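Local coordinates for Alr1585 protein (Nostoc sp., PDB 5C2I) that probably uses its bound heme to reduce hydrogen peroxide and oxidise dyes, as a member of the dye-decolorizing peroxidase family, at residues T323-P326 against H330-K333; T334-D339 against Q408-V413. The protein carries 1 engineered substitution. All coordinates share one frame; numbering follows the deposited sequence.

Contact 1 of 2, residues T323-P326 against H330-K333. With HEM (protoporphyrin IX containing Fe), chain E.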
loop_
_atom_site.group_PDB
_atom_site.type_symbol
_atom_site.label_atom_id
_atom_site.label_comp_id
_atom_site.label_asym_id
_atom_site.label_seq_id
_atom_site.Cartn_x
_atom_site.Cartn_y
_atom_site.Cartn_z
ATOM N N THR A 323 32.941 -22.557 15.901
ATOM C CA THR A 323 32.170 -23.555 15.156
ATOM C C THR A 323 30.702 -23.168 14.923
ATOM O O THR A 323 29.986 -23.899 14.267
ATOM C CB THR A 323 32.211 -24.934 15.854
ATOM O OG1 THR A 323 31.550 -24.863 17.108
ATOM C CG2 THR A 323 33.670 -25.373 16.051
ATOM N N LYS A 324 30.261 -22.035 15.509
ATOM C CA LYS A 324 28.915 -21.518 15.261
ATOM C C LYS A 324 29.017 -20.325 14.295
ATOM O O LYS A 324 28.524 -20.386 13.154
ATOM C CB LYS A 324 28.224 -21.178 16.597
ATOM C CG LYS A 324 28.093 -22.380 17.536
ATOM C CD LYS A 324 27.798 -21.923 18.955
ATOM C CE LYS A 324 27.498 -23.053 19.908
ATOM N NZ LYS A 324 27.433 -22.488 21.279
ATOM N N CYS A 325 29.657 -19.257 14.749
ATOM C CA CYS A 325 30.073 -18.154 13.877
ATOM C C CYS A 325 31.549 -18.304 13.548
ATOM O O CYS A 325 32.418 -18.102 14.420
ATOM C CB CYS A 325 29.856 -16.801 14.536
ATOM S SG CYS A 325 30.249 -15.437 13.397
ATOM N N PRO A 326 31.856 -18.670 12.294
ATOM C CA PRO A 326 33.252 -18.809 11.927
ATOM C C PRO A 326 34.095 -17.559 12.147
ATOM O O PRO A 326 33.589 -16.429 12.078
ATOM C CB PRO A 326 33.181 -19.130 10.418
ATOM C CG PRO A 326 31.911 -19.904 10.300
ATOM C CD PRO A 326 30.969 -19.135 11.227
ATOM N N HIS A 330 31.862 -12.070 8.249
ATOM C CA HIS A 330 32.013 -10.609 8.212
ATOM C C HIS A 330 31.918 -9.916 9.596
ATOM O O HIS A 330 32.778 -9.074 9.912
ATOM C CB HIS A 330 31.016 -10.028 7.229
ATOM C CG HIS A 330 31.105 -8.534 7.071
ATOM N ND1 HIS A 330 32.248 -7.892 6.648
ATOM C CD2 HIS A 330 30.156 -7.575 7.200
ATOM C CE1 HIS A 330 31.997 -6.599 6.512
ATOM N NE2 HIS A 330 30.735 -6.390 6.825
ATOM N N THR A 331 30.905 -10.256 10.387
ATOM C CA THR A 331 30.733 -9.620 11.700
ATOM C C THR A 331 31.857 -9.910 12.646
ATOM O O THR A 331 32.297 -9.035 13.394
ATOM C CB THR A 331 29.380 -9.976 12.395
ATOM O OG1 THR A 331 29.268 -11.381 12.521
ATOM C CG2 THR A 331 28.194 -9.432 11.604
ATOM N N ARG A 332 32.383 -11.120 12.576
ATOM C CA ARG A 332 33.433 -11.514 13.487
ATOM C C ARG A 332 34.827 -11.019 13.048
ATOM O O ARG A 332 35.688 -10.777 13.897
ATOM C CB ARG A 332 33.436 -13.043 13.646
ATOM C CG ARG A 332 34.285 -13.536 14.810
ATOM C CD ARG A 332 33.909 -14.920 15.261
ATOM N NE ARG A 332 34.643 -15.287 16.455
ATOM C CZ ARG A 332 34.385 -16.351 17.214
ATOM N NH1 ARG A 332 33.363 -17.161 16.962
ATOM N NH2 ARG A 332 35.092 -16.539 18.327
ATOM N N LYS A 333 35.032 -10.842 11.740
ATOM C CA LYS A 333 36.245 -10.213 11.214
ATOM C C LYS A 333 36.296 -8.704 11.535
ATOM O O LYS A 333 37.324 -8.197 11.998
ATOM C CB LYS A 333 36.293 -10.355 9.709
ATOM C CG LYS A 333 36.753 -11.725 9.260
ATOM C CD LYS A 333 38.281 -11.837 9.293
ATOM C CE LYS A 333 38.872 -12.672 8.191
ATOM N NZ LYS A 333 40.341 -12.485 8.021
HETATM C CHA HEM E . 28.300 -5.247 9.766
HETATM C CHB HEM E . 27.174 -5.883 5.120
HETATM C CHC HEM E . 31.144 -3.428 3.843
HETATM C CHD HEM E . 32.358 -3.037 8.486
HETATM C C1A HEM E . 27.655 -5.654 8.609
HETATM C C2A HEM E . 26.470 -6.447 8.567
HETATM C C3A HEM E . 26.159 -6.622 7.264
HETATM C C4A HEM E . 27.128 -5.923 6.510
HETATM C CMA HEM E . 24.980 -7.358 6.686
HETATM C CAA HEM E . 25.675 -7.005 9.755
HETATM C CBA HEM E . 24.587 -6.117 10.365
HETATM C CGA HEM E . 25.222 -4.858 10.889
HETATM O O1A HEM E . 25.760 -4.805 12.033
HETATM O O2A HEM E . 25.215 -3.861 10.166
HETATM C C1B HEM E . 28.154 -5.217 4.385
HETATM C C2B HEM E . 28.154 -5.114 2.951
HETATM C C3B HEM E . 29.217 -4.407 2.597
HETATM C C4B HEM E . 29.928 -4.120 3.845
HETATM C CMB HEM E . 27.107 -5.679 2.057
HETATM C CAB HEM E . 29.687 -3.929 1.273
HETATM C CBB HEM E . 28.881 -3.745 0.212
HETATM C C1C HEM E . 31.873 -3.139 5.009
HETATM C C2C HEM E . 33.141 -2.600 5.063
HETATM C C3C HEM E . 33.490 -2.514 6.386
HETATM C C4C HEM E . 32.400 -2.987 7.126
HETATM C CMC HEM E . 33.987 -2.121 3.920
HETATM C CAC HEM E . 34.740 -2.062 6.996
HETATM C CBC HEM E . 35.953 -2.117 6.505
HETATM C C1D HEM E . 31.250 -3.522 9.179
HETATM C C2D HEM E . 31.201 -3.484 10.636
HETATM C C3D HEM E . 30.105 -4.135 11.001
HETATM C C4D HEM E . 29.461 -4.523 9.727
HETATM C CMD HEM E . 32.204 -2.858 11.591
HETATM C CAD HEM E . 29.609 -4.321 12.406
HETATM C CBD HEM E . 30.207 -5.546 13.107
HETATM C CGD HEM E . 29.690 -5.623 14.506
HETATM O O1D HEM E . 29.146 -6.675 14.831
HETATM O O2D HEM E . 29.805 -4.660 15.341
HETATM N NA HEM E . 28.092 -5.405 7.342
HETATM N NB HEM E . 29.246 -4.687 4.839
HETATM N NC HEM E . 31.455 -3.469 6.265
HETATM N ND HEM E . 30.232 -4.220 8.670
HETATM FE FE HEM E . 29.774 -4.473 6.814
HETATM O O HOH W 1 28.763 -2.370 6.658
#

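Contact 2 of 2, residues T334-D339 against Q408-V413. With HEM (protoporphyrin IX containing Fe), chain E.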
loop_
_atom_site.group_PDB
_atom_site.type_symbol
_atom_site.label_atom_id
_atom_site.label_comp_id
_atom_site.label_asym_id
_atom_site.label_seq_id
_atom_site.Cartn_x
_atom_site.Cartn_y
_atom_site.Cartn_z
ATOM N N THR A 334 35.162 -8.023 11.378
ATOM C CA THR A 334 35.134 -6.580 11.532
ATOM C C THR A 334 34.927 -6.159 12.982
ATOM O O THR A 334 35.324 -5.051 13.357
ATOM C CB THR A 334 34.072 -5.926 10.633
ATOM O OG1 THR A 334 32.781 -6.454 10.953
ATOM C CG2 THR A 334 34.355 -6.148 9.192
ATOM N N ASN A 335 34.299 -7.011 13.789
ATOM C CA ASN A 335 34.146 -6.774 15.202
ATOM C C ASN A 335 34.388 -8.062 15.966
ATOM O O ASN A 335 33.483 -8.885 16.158
ATOM C CB ASN A 335 32.797 -6.190 15.575
ATOM C CG ASN A 335 32.733 -5.854 17.075
ATOM O OD1 ASN A 335 33.681 -6.147 17.826
ATOM N ND2 ASN A 335 31.616 -5.306 17.523
ATOM N N PRO A 336 35.643 -8.277 16.370
ATOM C CA PRO A 336 35.973 -9.556 16.987
ATOM C C PRO A 336 35.361 -9.772 18.381
ATOM O O PRO A 336 35.505 -10.870 18.930
ATOM C CB PRO A 336 37.524 -9.523 17.054
ATOM C CG PRO A 336 37.941 -8.566 15.994
ATOM C CD PRO A 336 36.849 -7.513 15.995
ATOM N N ARG A 337 34.760 -8.720 18.956
ATOM C CA ARG A 337 34.167 -8.738 20.293
ATOM C C ARG A 337 35.015 -9.463 21.350
ATOM O O ARG A 337 34.491 -10.243 22.173
ATOM C CB ARG A 337 32.735 -9.334 20.256
ATOM C CG ARG A 337 31.844 -8.569 19.296
ATOM C CD ARG A 337 30.388 -8.979 19.381
ATOM N NE ARG A 337 29.630 -8.243 18.371
ATOM C CZ ARG A 337 28.417 -7.702 18.510
ATOM N NH1 ARG A 337 27.725 -7.789 19.644
ATOM N NH2 ARG A 337 27.874 -7.094 17.451
ATOM N N GLY A 338 36.318 -9.228 21.310
ATOM C CA GLY A 338 37.240 -9.852 22.251
ATOM C C GLY A 338 38.191 -10.902 21.718
ATOM O O GLY A 338 39.126 -11.306 22.445
ATOM N N ASP A 339 37.977 -11.398 20.494
ATOM C CA ASP A 339 38.885 -12.475 19.970
ATOM C C ASP A 339 40.345 -12.043 20.027
ATOM O O ASP A 339 41.213 -12.875 20.297
ATOM C CB ASP A 339 38.584 -12.873 18.506
ATOM C CG ASP A 339 37.376 -13.753 18.353
ATOM O OD1 ASP A 339 36.926 -14.411 19.331
ATOM O OD2 ASP A 339 36.842 -13.784 17.212
ATOM N N GLN A 408 44.648 -13.434 5.473
ATOM C CA GLN A 408 44.238 -14.843 5.681
ATOM C C GLN A 408 44.510 -15.319 7.121
ATOM O O GLN A 408 43.883 -16.258 7.554
ATOM C CB GLN A 408 44.849 -15.788 4.652
ATOM C CG GLN A 408 46.339 -15.936 4.827
ATOM C CD GLN A 408 46.985 -17.144 4.115
ATOM O OE1 GLN A 408 47.067 -17.199 2.908
ATOM N NE2 GLN A 408 47.515 -18.077 4.900
ATOM N N ASN A 409 45.452 -14.689 7.838
ATOM C CA ASN A 409 45.837 -15.166 9.154
ATOM C C ASN A 409 45.269 -14.329 10.307
ATOM O O ASN A 409 45.713 -14.450 11.446
ATOM C CB ASN A 409 47.349 -15.283 9.253
ATOM C CG ASN A 409 47.893 -16.363 8.327
ATOM O OD1 ASN A 409 47.146 -17.260 7.875
ATOM N ND2 ASN A 409 49.186 -16.337 8.119
ATOM N N PHE A 410 44.216 -13.561 10.020
ATOM C CA PHE A 410 43.483 -12.904 11.094
ATOM C C PHE A 410 42.088 -13.520 11.258
ATOM O O PHE A 410 41.367 -13.652 10.278
ATOM C CB PHE A 410 43.322 -11.386 10.848
ATOM C CG PHE A 410 42.582 -10.697 11.975
ATOM C CD1 PHE A 410 43.258 -10.330 13.115
ATOM C CD2 PHE A 410 41.200 -10.579 11.957
ATOM C CE1 PHE A 410 42.583 -9.776 14.208
ATOM C CE2 PHE A 410 40.512 -10.044 13.035
ATOM C CZ PHE A 410 41.204 -9.639 14.170
ATOM N N VAL A 411 41.614 -13.777 12.476
ATOM C CA VAL A 411 42.336 -13.626 13.757
ATOM C C VAL A 411 43.275 -14.788 14.027
ATOM O O VAL A 411 44.149 -14.686 14.880
ATOM C CB VAL A 411 41.325 -13.503 14.946
ATOM C CG1 VAL A 411 40.612 -14.829 15.219
ATOM C CG2 VAL A 411 42.037 -12.987 16.198
ATOM N N GLN A 412 43.111 -15.897 13.312
ATOM C CA GLN A 412 44.054 -17.012 13.474
ATOM C C GLN A 412 44.522 -17.501 12.103
ATOM O O GLN A 412 43.908 -17.177 11.065
ATOM C CB GLN A 412 43.479 -18.108 14.383
ATOM C CG GLN A 412 42.262 -18.826 13.908
ATOM C CD GLN A 412 42.002 -20.117 14.711
ATOM O OE1 GLN A 412 42.357 -20.225 15.900
ATOM N NE2 GLN A 412 41.383 -21.101 14.057
ATOM N N VAL A 413 45.641 -18.214 12.117
ATOM C CA VAL A 413 46.260 -18.707 10.910
ATOM C C VAL A 413 45.222 -19.498 10.112
ATOM O O VAL A 413 44.407 -20.234 10.669
ATOM C CB VAL A 413 47.501 -19.591 11.239
ATOM C CG1 VAL A 413 48.050 -20.228 9.983
ATOM C CG2 VAL A 413 48.586 -18.762 11.912
HETATM C CHA HEM E . 28.300 -5.247 9.766
HETATM C CHB HEM E . 27.174 -5.883 5.120
HETATM C CHC HEM E . 31.144 -3.428 3.843
HETATM C CHD HEM E . 32.358 -3.037 8.486
HETATM C C1A HEM E . 27.655 -5.654 8.609
HETATM C C2A HEM E . 26.470 -6.447 8.567
HETATM C C3A HEM E . 26.159 -6.622 7.264
HETATM C C4A HEM E . 27.128 -5.923 6.510
HETATM C CMA HEM E . 24.980 -7.358 6.686
HETATM C CAA HEM E . 25.675 -7.005 9.755
HETATM C CBA HEM E . 24.587 -6.117 10.365
HETATM C CGA HEM E . 25.222 -4.858 10.889
HETATM O O1A HEM E . 25.760 -4.805 12.033
HETATM O O2A HEM E . 25.215 -3.861 10.166
HETATM C C1B HEM E . 28.154 -5.217 4.385
HETATM C C2B HEM E . 28.154 -5.114 2.951
HETATM C C3B HEM E . 29.217 -4.407 2.597
HETATM C C4B HEM E . 29.928 -4.120 3.845
HETATM C CMB HEM E . 27.107 -5.679 2.057
HETATM C CAB HEM E . 29.687 -3.929 1.273
HETATM C CBB HEM E . 28.881 -3.745 0.212
HETATM C C1C HEM E . 31.873 -3.139 5.009
HETATM C C2C HEM E . 33.141 -2.600 5.063
HETATM C C3C HEM E . 33.490 -2.514 6.386
HETATM C C4C HEM E . 32.400 -2.987 7.126
HETATM C CMC HEM E . 33.987 -2.121 3.920
HETATM C CAC HEM E . 34.740 -2.062 6.996
HETATM C CBC HEM E . 35.953 -2.117 6.505
HETATM C C1D HEM E . 31.250 -3.522 9.179
HETATM C C2D HEM E . 31.201 -3.484 10.636
HETATM C C3D HEM E . 30.105 -4.135 11.001
HETATM C C4D HEM E . 29.461 -4.523 9.727
HETATM C CMD HEM E . 32.204 -2.858 11.591
HETATM C CAD HEM E . 29.609 -4.321 12.406
HETATM C CBD HEM E . 30.207 -5.546 13.107
HETATM C CGD HEM E . 29.690 -5.623 14.506
HETATM O O1D HEM E . 29.146 -6.675 14.831
HETATM O O2D HEM E . 29.805 -4.660 15.341
HETATM N NA HEM E . 28.092 -5.405 7.342
HETATM N NB HEM E . 29.246 -4.687 4.839
HETATM N NC HEM E . 31.455 -3.469 6.265
HETATM N ND HEM E . 30.232 -4.220 8.670
HETATM FE FE HEM E . 29.774 -4.473 6.814
HETATM O O HOH W 1 28.763 -2.370 6.658
#

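Contact 1 of 2, residues T323-P326 against H330-K333
Arg332 reaches from its short helix across the loop at Cys325 to the backbone there, through a single bent hydrogen bond. Its NH1 donates to Cys325 O at 2.9 Å; the N-H...O angle is only 130°, and the oxygen sits tilted out of the guanidinium plane, although the donor lies in the carbonyl plane. With CG anti to the backbone N (chi1 -167°) and the chain extended as far as NE, the aliphatic stem runs alongside the loop. Its CD approaches Pro326 O to 3.5 Å, while Cys325 SG rests 4.0 Å from Arg332 CB. This loop-to-helix packing backs the proximal side of the heme in the C-terminal part of this DyP-type peroxidase. His330, the first residue of the same short helix, binds the heme iron through NE2 at 2.1 Å with the ring edge toward the porphyrin nitrogens, and its ND1 is hydrogen-bonded to Asp418. A water is also bound to the iron, 2.3 Å from it. Around the guanidinium, NE forms a salt bridge with Asp339 and NH2 a hydrogen bond with Asp319 O, which fix its rotation in this buried site. With an alanine here, Cys325 O would probably lose this donor and Asp339 one of its arginine partners. Thr331 adds a looser touch, its OG1 4.3 Å from Cys325 SG and hydrogen-bonded to Tyr316 OH.

Contact 2 of 2, residues T334-D339 against Q408-V413
Pro336 meets Phe410 at the edge of the aromatic ring, not over its face: Pro336 CG lies near the ring plane, 3.9 Å from Phe410 CZ, and the two side chains cross at about a right angle. Beside this pair, Val411 CG2 comes within 4.2 Å of Asp339 CB; no hydrogen bond crosses between the two loops, and the touching side-chain atoms are carbons. Phe410 and Val411 are joined by a cis peptide, and Val411 CB sits 3.8 Å above the centre of the Phe410 ring, covering one face. The polar work is done on the heme side of 334-339. Asn335, its CG anti to the backbone N (chi1 -175°), sends ND2 to a propionate oxygen, HEM O2D, at 2.9 Å with a nearly straight N-H...O angle of 166°. Its OD1 turns back to accept from Arg337 N, an Asx turn in which the donor stands above the amide carbonyl plane. Arg337, edge-on, delivers NH2 to the other oxygen of the same carboxylate, HEM O1D, at 2.9 Å. The segment is shaped by a type I' turn from Pro336 to Asp339, closed by Asp339 N to Pro336 O at 3.0 Å; a side chain at Gly338 would jam against Arg337 O, so its backbone angles call for glycine. The Asp339 carboxylate is shared: OD1 makes a salt bridge with Arg342 and OD2 with Arg332, two arginines that probably stabilise its charge. Farther out, Phe410 stacks on Trp404 of helix 397-405, which Pro336 also touches, while Phe410 and Val411 lean on Thr340 and Leu343 of helix 339-343.

Contact 2 begins at the residue after contact 1 ends, and their centres are about 9 Å apart, on the same side of the chain's centre. Helix 330-334 joins them: it gives contact 1 its second segment and runs straight into the loop of contact 2, which leads on to helix 339-343. Besides this continuity, Lys333 NZ lies 2.7 Å from Phe410 O, a probable hydrogen bond, tying the helix to the 408-413 loop. Both contacts lie in the C-terminal part of the protein and touch the heme, so His330 on the iron, and Asn335 and Arg337 on one propionate, come from one short run of chain, while Gly204, Ser206 and Arg364 contribute from other parts.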